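Local coordinates for protein excinuclease ABC, subunit A. (Deinococcus radiodurans, PDB 2VF7) that binds DNA, ATP and zinc as a UvrA-family ABC ATPase and probably takes part in recognising damaged DNA for excision repair, at residues V16-I29 with G46-Y58. The protein carries 1 engineered substitution. Residues are numbered along the deposited sequence; the frame is centred on the assembly and turned at random.
Sequences VQVRGARQHNLKDI and GSGKSSLAFGTLY. With ADP (adenosine-5'-diphosphate), chain E.
H24 and S51 meet because each turns its side chain beside its own backbone N, CG of H24 at chi1 -41° and OG of S51 at -69°. H24 ND1 then gives a very short hydrogen bond to S51 OG, 2.5 Å, from the edge of the ring. S51 OG donates a hydrogen bond to ADP O2A, 2.8 Å, so the hydroxyl bridges H24 and the alpha-phosphate. The imidazole is sandwiched. ADP C4 lies 3.6 Å above one face, nearer the ring edge than its centre, and Q23 CG covers the centre of the other. Q23 OE1 accepts a hydrogen bond from the backbone N of D84. N25 ND2 bonds weakly to S47 O, 3.4 Å, and also to G458 O, while N25 OD1 lies 3.0 Å from ADP C5'. With an alanine here, the carbonyls of S47 and G458 would probably lose this donor, and a gap would be likely beside the ribose. L26 sets CD1 against G48 O and CD2 against S51 O, 3.7 Å away. Farther along the helix, V16 and V18 pack on L57 CD2. The amides of G46 and S50 hold the beta-phosphate with K49 NZ. This is a Walker A P-loop and its helix, flanked by the nucleotide-binding loop after strand 15-21 of an ABC ATPase.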
loop_
_atom_site.group_PDB
_atom_site.type_symbol
_atom_site.label_atom_id
_atom_site.label_comp_id
_atom_site.label_asym_id
_atom_site.label_seq_id
_atom_site.Cartn_x
_atom_site.Cartn_y
_atom_site.Cartn_z
ATOM N N VAL A 16 24.298 -0.693 15.392
ATOM C CA VAL A 16 23.099 0.143 15.378
ATOM C C VAL A 16 23.169 0.964 16.675
ATOM O O VAL A 16 23.489 0.433 17.728
ATOM C CB VAL A 16 21.792 -0.716 15.335
ATOM C CG1 VAL A 16 20.543 0.156 15.225
ATOM C CG2 VAL A 16 21.839 -1.792 14.200
ATOM N N GLN A 17 22.938 2.266 16.592
ATOM C CA GLN A 17 23.040 3.116 17.771
ATOM C C GLN A 17 21.698 3.781 18.047
ATOM O O GLN A 17 21.127 4.428 17.174
ATOM C CB GLN A 17 24.161 4.148 17.619
ATOM C CG GLN A 17 24.383 5.027 18.874
ATOM C CD GLN A 17 24.801 4.222 20.121
ATOM O OE1 GLN A 17 25.838 3.551 20.116
ATOM N NE2 GLN A 17 24.004 4.309 21.196
ATOM N N VAL A 18 21.210 3.596 19.270
ATOM C CA VAL A 18 19.893 4.058 19.690
ATOM C C VAL A 18 20.049 5.054 20.826
ATOM O O VAL A 18 20.764 4.797 21.810
ATOM C CB VAL A 18 19.026 2.873 20.157
ATOM C CG1 VAL A 18 17.757 3.338 20.905
ATOM C CG2 VAL A 18 18.686 1.951 18.982
ATOM N N ARG A 19 19.380 6.189 20.682
ATOM C CA ARG A 19 19.444 7.256 21.656
ATOM C C ARG A 19 18.067 7.839 21.976
ATOM O O ARG A 19 17.282 8.122 21.066
ATOM C CB ARG A 19 20.339 8.359 21.114
ATOM C CG ARG A 19 20.584 9.482 22.081
ATOM C CD ARG A 19 21.657 10.405 21.537
ATOM N NE ARG A 19 21.237 11.196 20.376
ATOM C CZ ARG A 19 20.438 12.259 20.451
ATOM N NH1 ARG A 19 19.932 12.632 21.626
ATOM N NH2 ARG A 19 20.121 12.932 19.353
ATOM N N GLY A 20 17.788 8.027 23.266
ATOM C CA GLY A 20 16.564 8.706 23.703
ATOM C C GLY A 20 15.277 7.928 23.487
ATOM O O GLY A 20 14.238 8.506 23.219
ATOM N N ALA A 21 15.346 6.611 23.617
ATOM C CA ALA A 21 14.169 5.759 23.424
ATOM C C ALA A 21 13.300 5.778 24.678
ATOM O O ALA A 21 13.725 5.326 25.742
ATOM C CB ALA A 21 14.607 4.316 23.073
ATOM N N ARG A 22 12.098 6.334 24.567
ATOM C CA ARG A 22 11.174 6.304 25.697
ATOM C C ARG A 22 9.756 5.762 25.368
ATOM O O ARG A 22 8.759 6.213 25.917
ATOM C CB ARG A 22 11.174 7.658 26.442
ATOM C CG ARG A 22 10.652 8.802 25.638
ATOM C CD ARG A 22 11.275 10.152 25.959
ATOM N NE ARG A 22 11.234 10.908 24.713
ATOM C CZ ARG A 22 12.297 11.294 24.022
ATOM N NH1 ARG A 22 13.516 11.089 24.497
ATOM N NH2 ARG A 22 12.134 11.929 22.868
ATOM N N GLN A 23 9.702 4.742 24.508
ATOM C CA GLN A 23 8.459 4.082 24.126
ATOM C C GLN A 23 7.908 3.314 25.298
ATOM O O GLN A 23 8.617 2.545 25.905
ATOM C CB GLN A 23 8.706 3.129 22.957
ATOM C CG GLN A 23 7.449 2.549 22.330
ATOM C CD GLN A 23 6.723 3.569 21.514
ATOM O OE1 GLN A 23 7.282 4.611 21.169
ATOM N NE2 GLN A 23 5.459 3.297 21.209
ATOM N N HIS A 24 6.634 3.527 25.607
ATOM C CA HIS A 24 5.995 2.995 26.817
ATOM C C HIS A 24 6.849 3.235 28.061
ATOM O O HIS A 24 7.049 4.402 28.474
ATOM C CB HIS A 24 5.602 1.530 26.653
ATOM C CG HIS A 24 5.016 1.221 25.317
ATOM N ND1 HIS A 24 5.370 0.107 24.591
ATOM C CD2 HIS A 24 4.123 1.902 24.559
ATOM C CE1 HIS A 24 4.717 0.113 23.437
ATOM N NE2 HIS A 24 3.951 1.191 23.398
ATOM N N ASN A 25 7.369 2.176 28.659
ATOM C CA ASN A 25 8.070 2.352 29.917
ATOM C C ASN A 25 9.591 2.482 29.762
ATOM O O ASN A 25 10.317 2.477 30.741
ATOM C CB ASN A 25 7.689 1.248 30.900
ATOM C CG ASN A 25 8.201 -0.103 30.483
ATOM O OD1 ASN A 25 8.149 -0.466 29.302
ATOM N ND2 ASN A 25 8.700 -0.868 31.451
ATOM N N LEU A 26 10.077 2.609 28.536
ATOM C CA LEU A 26 11.506 2.792 28.341
ATOM C C LEU A 26 11.878 4.117 29.012
ATOM O O LEU A 26 11.115 5.082 28.957
ATOM C CB LEU A 26 11.848 2.764 26.851
ATOM C CG LEU A 26 12.104 1.442 26.101
ATOM C CD1 LEU A 26 11.743 0.176 26.850
ATOM C CD2 LEU A 26 11.445 1.448 24.750
ATOM N N LYS A 27 13.019 4.149 29.686
ATOM C CA LYS A 27 13.399 5.317 30.472
ATOM C C LYS A 27 14.317 6.251 29.709
ATOM O O LYS A 27 15.350 6.648 30.231
ATOM C CB LYS A 27 14.104 4.892 31.771
ATOM C CG LYS A 27 13.320 3.956 32.688
ATOM C CD LYS A 27 12.234 4.674 33.430
ATOM C CE LYS A 27 11.318 3.690 34.142
ATOM N NZ LYS A 27 10.424 4.431 35.077
ATOM N N ASP A 28 13.974 6.603 28.478
ATOM C CA ASP A 28 14.830 7.531 27.725
ATOM C C ASP A 28 16.232 6.925 27.662
ATOM O O ASP A 28 17.192 7.521 28.150
ATOM C CB ASP A 28 14.873 8.883 28.452
ATOM C CG ASP A 28 15.221 10.047 27.541
ATOM O OD1 ASP A 28 15.691 11.077 28.064
ATOM O OD2 ASP A 28 15.010 9.956 26.314
ATOM N N ILE A 29 16.326 5.717 27.090
ATOM C CA ILE A 29 17.558 4.914 27.114
ATOM C C ILE A 29 18.461 5.122 25.882
ATOM O O ILE A 29 18.006 5.587 24.819
ATOM C CB ILE A 29 17.269 3.357 27.297
ATOM C CG1 ILE A 29 16.621 2.746 26.054
ATOM C CG2 ILE A 29 16.402 3.079 28.509
ATOM C CD1 ILE A 29 17.611 2.208 25.029
ATOM N N GLY A 46 7.108 -7.642 30.856
ATOM C CA GLY A 46 6.693 -6.307 31.232
ATOM C C GLY A 46 7.864 -5.386 31.451
ATOM O O GLY A 46 7.662 -4.207 31.708
ATOM N N SER A 47 9.085 -5.911 31.337
ATOM C CA SER A 47 10.297 -5.093 31.519
ATOM C C SER A 47 10.549 -4.058 30.405
ATOM O O SER A 47 11.153 -3.014 30.661
ATOM C CB SER A 47 11.551 -5.974 31.732
ATOM O OG SER A 47 12.152 -6.356 30.503
ATOM N N GLY A 48 10.109 -4.351 29.179
ATOM C CA GLY A 48 10.235 -3.422 28.033
ATOM C C GLY A 48 10.967 -4.015 26.827
ATOM O O GLY A 48 11.381 -3.283 25.922
ATOM N N LYS A 49 11.124 -5.335 26.801
ATOM C CA LYS A 49 11.847 -6.031 25.711
ATOM C C LYS A 49 11.219 -5.799 24.328
ATOM O O LYS A 49 11.932 -5.549 23.345
ATOM C CB LYS A 49 11.872 -7.533 25.954
ATOM C CG LYS A 49 12.483 -8.018 27.249
ATOM C CD LYS A 49 12.744 -9.527 27.121
ATOM C CE LYS A 49 11.478 -10.357 27.176
ATOM N NZ LYS A 49 10.710 -9.983 28.416
ATOM N N SER A 50 9.891 -5.903 24.251
ATOM C CA SER A 50 9.159 -5.654 23.013
ATOM C C SER A 50 9.044 -4.201 22.688
ATOM O O SER A 50 9.195 -3.837 21.531
ATOM C CB SER A 50 7.768 -6.253 23.065
ATOM O OG SER A 50 7.871 -7.657 22.899
ATOM N N SER A 51 8.754 -3.355 23.678
ATOM C CA SER A 51 8.759 -1.908 23.441
ATOM C C SER A 51 10.042 -1.449 22.716
ATOM O O SER A 51 10.002 -0.507 21.943
ATOM C CB SER A 51 8.583 -1.135 24.744
ATOM O OG SER A 51 7.286 -1.311 25.275
ATOM N N LEU A 52 11.152 -2.150 22.954
ATOM C CA LEU A 52 12.463 -1.896 22.318
ATOM C C LEU A 52 12.639 -2.576 20.945
ATOM O O LEU A 52 12.736 -1.889 19.922
ATOM C CB LEU A 52 13.606 -2.266 23.269
ATOM C CG LEU A 52 15.045 -1.865 22.917
ATOM C CD1 LEU A 52 15.165 -0.413 22.503
ATOM C CD2 LEU A 52 15.943 -2.154 24.096
ATOM N N ALA A 53 12.643 -3.908 20.905
ATOM C CA ALA A 53 12.855 -4.617 19.632
ATOM C C ALA A 53 11.772 -4.335 18.601
ATOM O O ALA A 53 12.075 -4.146 17.431
ATOM C CB ALA A 53 13.034 -6.147 19.846
ATOM N N PHE A 54 10.510 -4.313 19.021
ATOM C CA PHE A 54 9.409 -4.102 18.079
ATOM C C PHE A 54 8.897 -2.686 18.070
ATOM O O PHE A 54 8.733 -2.106 17.002
ATOM C CB PHE A 54 8.232 -5.053 18.373
ATOM C CG PHE A 54 8.487 -6.478 17.976
ATOM C CD1 PHE A 54 9.129 -7.352 18.844
ATOM C CD2 PHE A 54 8.093 -6.952 16.728
ATOM C CE1 PHE A 54 9.372 -8.666 18.471
ATOM C CE2 PHE A 54 8.345 -8.289 16.357
ATOM C CZ PHE A 54 8.967 -9.123 17.223
ATOM N N GLY A 55 8.592 -2.153 19.254
ATOM C CA GLY A 55 7.971 -0.839 19.398
ATOM C C GLY A 55 8.846 0.303 18.918
ATOM O O GLY A 55 8.344 1.355 18.472
ATOM N N THR A 56 10.155 0.081 18.987
ATOM C CA THR A 56 11.147 1.109 18.671
ATOM C C THR A 56 11.951 0.746 17.416
ATOM O O THR A 56 11.883 1.456 16.410
ATOM C CB THR A 56 12.073 1.356 19.887
ATOM O OG1 THR A 56 11.286 1.838 20.979
ATOM C CG2 THR A 56 13.137 2.381 19.575
ATOM N N LEU A 57 12.680 -0.368 17.469
ATOM C CA LEU A 57 13.635 -0.719 16.391
ATOM C C LEU A 57 12.940 -1.105 15.098
ATOM O O LEU A 57 13.118 -0.434 14.078
ATOM C CB LEU A 57 14.644 -1.787 16.850
ATOM C CG LEU A 57 15.822 -1.290 17.701
ATOM C CD1 LEU A 57 16.508 -2.407 18.461
ATOM C CD2 LEU A 57 16.847 -0.614 16.835
ATOM N N TYR A 58 12.133 -2.163 15.136
ATOM C CA TYR A 58 11.359 -2.561 13.965
ATOM C C TYR A 58 10.509 -1.409 13.429
ATOM O O TYR A 58 10.570 -1.081 12.240
ATOM C CB TYR A 58 10.505 -3.812 14.274
ATOM C CG TYR A 58 9.432 -4.112 13.254
ATOM C CD1 TYR A 58 9.755 -4.653 12.004
ATOM C CD2 TYR A 58 8.082 -3.869 13.540
ATOM C CE1 TYR A 58 8.769 -4.927 11.063
ATOM C CE2 TYR A 58 7.075 -4.138 12.593
ATOM C CZ TYR A 58 7.440 -4.670 11.358
ATOM O OH TYR A 58 6.468 -4.950 10.417
HETATM P PB ADP E . 8.155 -7.313 27.533
HETATM O O1B ADP E . 9.399 -7.694 28.283
HETATM O O2B ADP E . 6.906 -7.935 28.082
HETATM O O3B ADP E . 8.300 -7.517 26.036
HETATM P PA ADP E . 6.704 -4.957 27.129
HETATM O O1A ADP E . 5.665 -5.973 26.649
HETATM O O2A ADP E . 7.198 -3.924 26.171
HETATM O O3A ADP E . 7.963 -5.722 27.764
HETATM O "O5'" ADP E . 6.013 -4.142 28.331
HETATM C "C5'" ADP E . 6.426 -2.853 28.792
HETATM C "C4'" ADP E . 5.204 -1.952 28.854
HETATM O "O4'" ADP E . 4.773 -1.685 27.514
HETATM C "C3'" ADP E . 3.994 -2.544 29.577
HETATM O "O3'" ADP E . 3.330 -1.536 30.379
HETATM C "C2'" ADP E . 3.118 -3.005 28.420
HETATM O "O2'" ADP E . 1.741 -3.132 28.757
HETATM C "C1'" ADP E . 3.377 -1.929 27.371
HETATM N N9 ADP E . 3.125 -2.377 25.988
HETATM C C8 ADP E . 3.780 -3.376 25.358
HETATM N N7 ADP E . 3.334 -3.575 24.103
HETATM C C5 ADP E . 2.363 -2.660 23.917
HETATM C C6 ADP E . 1.495 -2.288 22.787
HETATM N N6 ADP E . 1.564 -2.976 21.617
HETATM N N1 ADP E . 0.631 -1.276 22.976
HETATM C C2 ADP E . 0.547 -0.586 24.137
HETATM N N3 ADP E . 1.315 -0.861 25.199
HETATM C C4 ADP E . 2.233 -1.867 25.147
HETATM O O HOH W 1 11.419 4.188 21.924
#